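Local coordinates for flavin-dependent monooxygenase, oxygenase subunit HsaA (Mycobacterium tuberculosis, PDB 3AFF), which probably hydroxylates the phenolic ring of the secosteroid 3-HSA with reduced flavin and oxygen during cholesterol breakdown, as the oxygenase component of a two-component monooxygenase, at residues Val47-Leu52 with Glu70-Leu75. Sequence-based numbering, arbitrary orientation.
Sequences VGFFTL and EATRRL
The ring of Phe-49 reaches across to helix 65-76 and meets Ala-71 and Leu-75, a turn apart, and Thr-72, next to Ala-71. Phenylalanine suits this place by its long, flat apolar reach, with both a face and an edge to use. The branched end of Leu-75 lays one methyl over a face of the ring, CD1 standing 4.0 Å from Phe-49 CE1, while Ala-71 and Thr-72 touch the rim near the ring plane. With CG anti to the backbone N (chi1 170°), the ring projects toward the helix, where Phe-49 CA and Ala-71 CA are 8.3 Å apart. Ala-71 suits its place because a lone methyl lets the ring edge come close, its CB 4.0 Å from Phe-49 CE1. Thr-72 turns its CG2 to the ring, and its hydroxyl is satisfied within the helix by the carbonyl of Phe-69. Beside this buried cluster Leu-52 adds a lighter touch, its CD1 closing on the same Ala-71 CB at 4.2 Å. The segment 47-52 enters this apolar layer through a Schellman motif that ends helix 38-47; Gly-48, having no CB, can take the positive phi (96°) beside the carbonyl of Val-47. Both segments belong to the helical N-terminal domain of the acyl-CoA dehydrogenase fold, and helices 9-33 and 80-96 add Ile-16 and Ser-86 around Phe-49. In contrast, the partly exposed side of helix 65-76 is charged, with residues that do not touch 47-52. There Glu-70 OE1 accepts Arg-74 NE on its anti lone pair at 2.8 Å, nearly straight (174°), and Arg-73 grips the carboxylate side-on from the syn side, NH2 to OE1 and NE to OE2, both tilted out of its plane, NE more so. Asp-17 of helix 9-33 also pairs with Arg-74.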
loop_
_atom_site.group_PDB
_atom_site.type_symbol
_atom_site.label_atom_id
_atom_site.label_comp_id
_atom_site.label_asym_id
_atom_site.label_seq_id
_atom_site.Cartn_x
_atom_site.Cartn_y
_atom_site.Cartn_z
ATOM N N VAL A 47 40.070 -0.380 40.144
ATOM C CA VAL A 47 38.628 -0.301 40.530
ATOM C C VAL A 47 37.922 -1.643 40.326
ATOM O O VAL A 47 36.741 -1.820 40.688
ATOM C CB VAL A 47 37.832 0.797 39.755
ATOM C CG1 VAL A 47 38.484 2.178 39.960
ATOM C CG2 VAL A 47 37.665 0.414 38.218
ATOM N N GLY A 48 38.633 -2.602 39.731
ATOM C CA GLY A 48 38.099 -3.947 39.630
ATOM C C GLY A 48 37.405 -4.275 38.304
ATOM O O GLY A 48 36.710 -5.275 38.214
ATOM N N PHE A 49 37.611 -3.453 37.280
ATOM C CA PHE A 49 36.908 -3.644 35.974
ATOM C C PHE A 49 37.149 -5.022 35.356
ATOM O O PHE A 49 36.207 -5.696 34.922
ATOM C CB PHE A 49 37.262 -2.550 34.956
ATOM C CG PHE A 49 36.765 -2.861 33.565
ATOM C CD1 PHE A 49 35.430 -2.593 33.217
ATOM C CD2 PHE A 49 37.601 -3.541 32.625
ATOM C CE1 PHE A 49 34.946 -2.921 31.908
ATOM C CE2 PHE A 49 37.093 -3.889 31.361
ATOM C CZ PHE A 49 35.763 -3.561 31.001
ATOM N N PHE A 50 38.422 -5.452 35.317
ATOM C CA PHE A 50 38.763 -6.769 34.713
ATOM C C PHE A 50 38.239 -7.966 35.481
ATOM O O PHE A 50 38.057 -9.068 34.900
ATOM C CB PHE A 50 40.259 -6.899 34.446
ATOM C CG PHE A 50 40.771 -5.857 33.527
ATOM C CD1 PHE A 50 40.429 -5.881 32.157
ATOM C CD2 PHE A 50 41.507 -4.818 34.014
ATOM C CE1 PHE A 50 40.895 -4.884 31.269
ATOM C CE2 PHE A 50 41.974 -3.820 33.153
ATOM C CZ PHE A 50 41.668 -3.849 31.785
ATOM N N THR A 51 37.901 -7.761 36.756
ATOM C CA THR A 51 37.280 -8.839 37.541
ATOM C C THR A 51 35.818 -9.146 37.243
ATOM O O THR A 51 35.299 -10.196 37.681
ATOM C CB THR A 51 37.395 -8.616 39.091
ATOM O OG1 THR A 51 36.501 -7.551 39.493
ATOM C CG2 THR A 51 38.846 -8.265 39.465
ATOM N N LEU A 52 35.147 -8.261 36.491
ATOM C CA LEU A 52 33.693 -8.278 36.384
ATOM C C LEU A 52 33.136 -9.601 35.933
ATOM O O LEU A 52 32.201 -10.134 36.533
ATOM C CB LEU A 52 33.204 -7.178 35.419
ATOM C CG LEU A 52 33.080 -5.771 36.027
ATOM C CD1 LEU A 52 32.988 -4.655 34.976
ATOM C CD2 LEU A 52 31.945 -5.674 37.125
ATOM N N GLU A 70 27.272 -2.388 30.032
ATOM C CA GLU A 70 27.015 -1.017 30.481
ATOM C C GLU A 70 28.277 -0.253 30.856
ATOM O O GLU A 70 28.475 0.888 30.460
ATOM C CB GLU A 70 26.010 -1.030 31.686
ATOM C CG GLU A 70 25.905 0.287 32.430
ATOM C CD GLU A 70 25.285 1.400 31.560
ATOM O OE1 GLU A 70 25.537 2.623 31.881
ATOM O OE2 GLU A 70 24.601 1.031 30.539
ATOM N N ALA A 71 29.127 -0.897 31.659
ATOM C CA ALA A 71 30.482 -0.440 31.895
ATOM C C ALA A 71 31.274 -0.049 30.650
ATOM O O ALA A 71 31.925 1.029 30.622
ATOM C CB ALA A 71 31.251 -1.555 32.723
ATOM N N THR A 72 31.271 -0.901 29.621
ATOM C CA THR A 72 31.971 -0.554 28.379
ATOM C C THR A 72 31.323 0.605 27.612
ATOM O O THR A 72 32.007 1.366 26.913
ATOM C CB THR A 72 32.101 -1.790 27.423
ATOM O OG1 THR A 72 30.828 -2.114 26.852
ATOM C CG2 THR A 72 32.632 -3.025 28.227
ATOM N N ARG A 73 29.992 0.674 27.669
ATOM C CA ARG A 73 29.219 1.783 27.047
ATOM C C ARG A 73 29.653 3.126 27.654
ATOM O O ARG A 73 29.985 4.074 26.922
ATOM C CB ARG A 73 27.697 1.556 27.239
ATOM C CG ARG A 73 26.811 2.558 26.375
ATOM C CD ARG A 73 25.350 2.692 26.870
ATOM N NE ARG A 73 25.264 3.123 28.267
ATOM C CZ ARG A 73 25.468 4.387 28.664
ATOM N NH1 ARG A 73 25.691 5.345 27.802
ATOM N NH2 ARG A 73 25.399 4.714 29.940
ATOM N N ARG A 74 29.693 3.195 28.985
ATOM C CA ARG A 74 30.201 4.396 29.705
ATOM C C ARG A 74 31.612 4.770 29.331
ATOM O O ARG A 74 31.890 5.937 28.962
ATOM C CB ARG A 74 30.148 4.220 31.236
ATOM C CG ARG A 74 28.816 3.811 31.745
ATOM C CD ARG A 74 28.755 3.809 33.323
ATOM N NE ARG A 74 27.444 3.335 33.759
ATOM C CZ ARG A 74 27.029 3.258 35.028
ATOM N NH1 ARG A 74 27.806 3.643 36.030
ATOM N NH2 ARG A 74 25.834 2.761 35.274
ATOM N N LEU A 75 32.528 3.809 29.391
ATOM C CA LEU A 75 33.880 4.062 28.940
ATOM C C LEU A 75 33.970 4.579 27.539
ATOM O O LEU A 75 34.766 5.468 27.253
ATOM C CB LEU A 75 34.777 2.804 29.067
ATOM C CG LEU A 75 35.019 2.363 30.522
ATOM C CD1 LEU A 75 35.560 0.853 30.679
ATOM C CD2 LEU A 75 35.882 3.380 31.243
#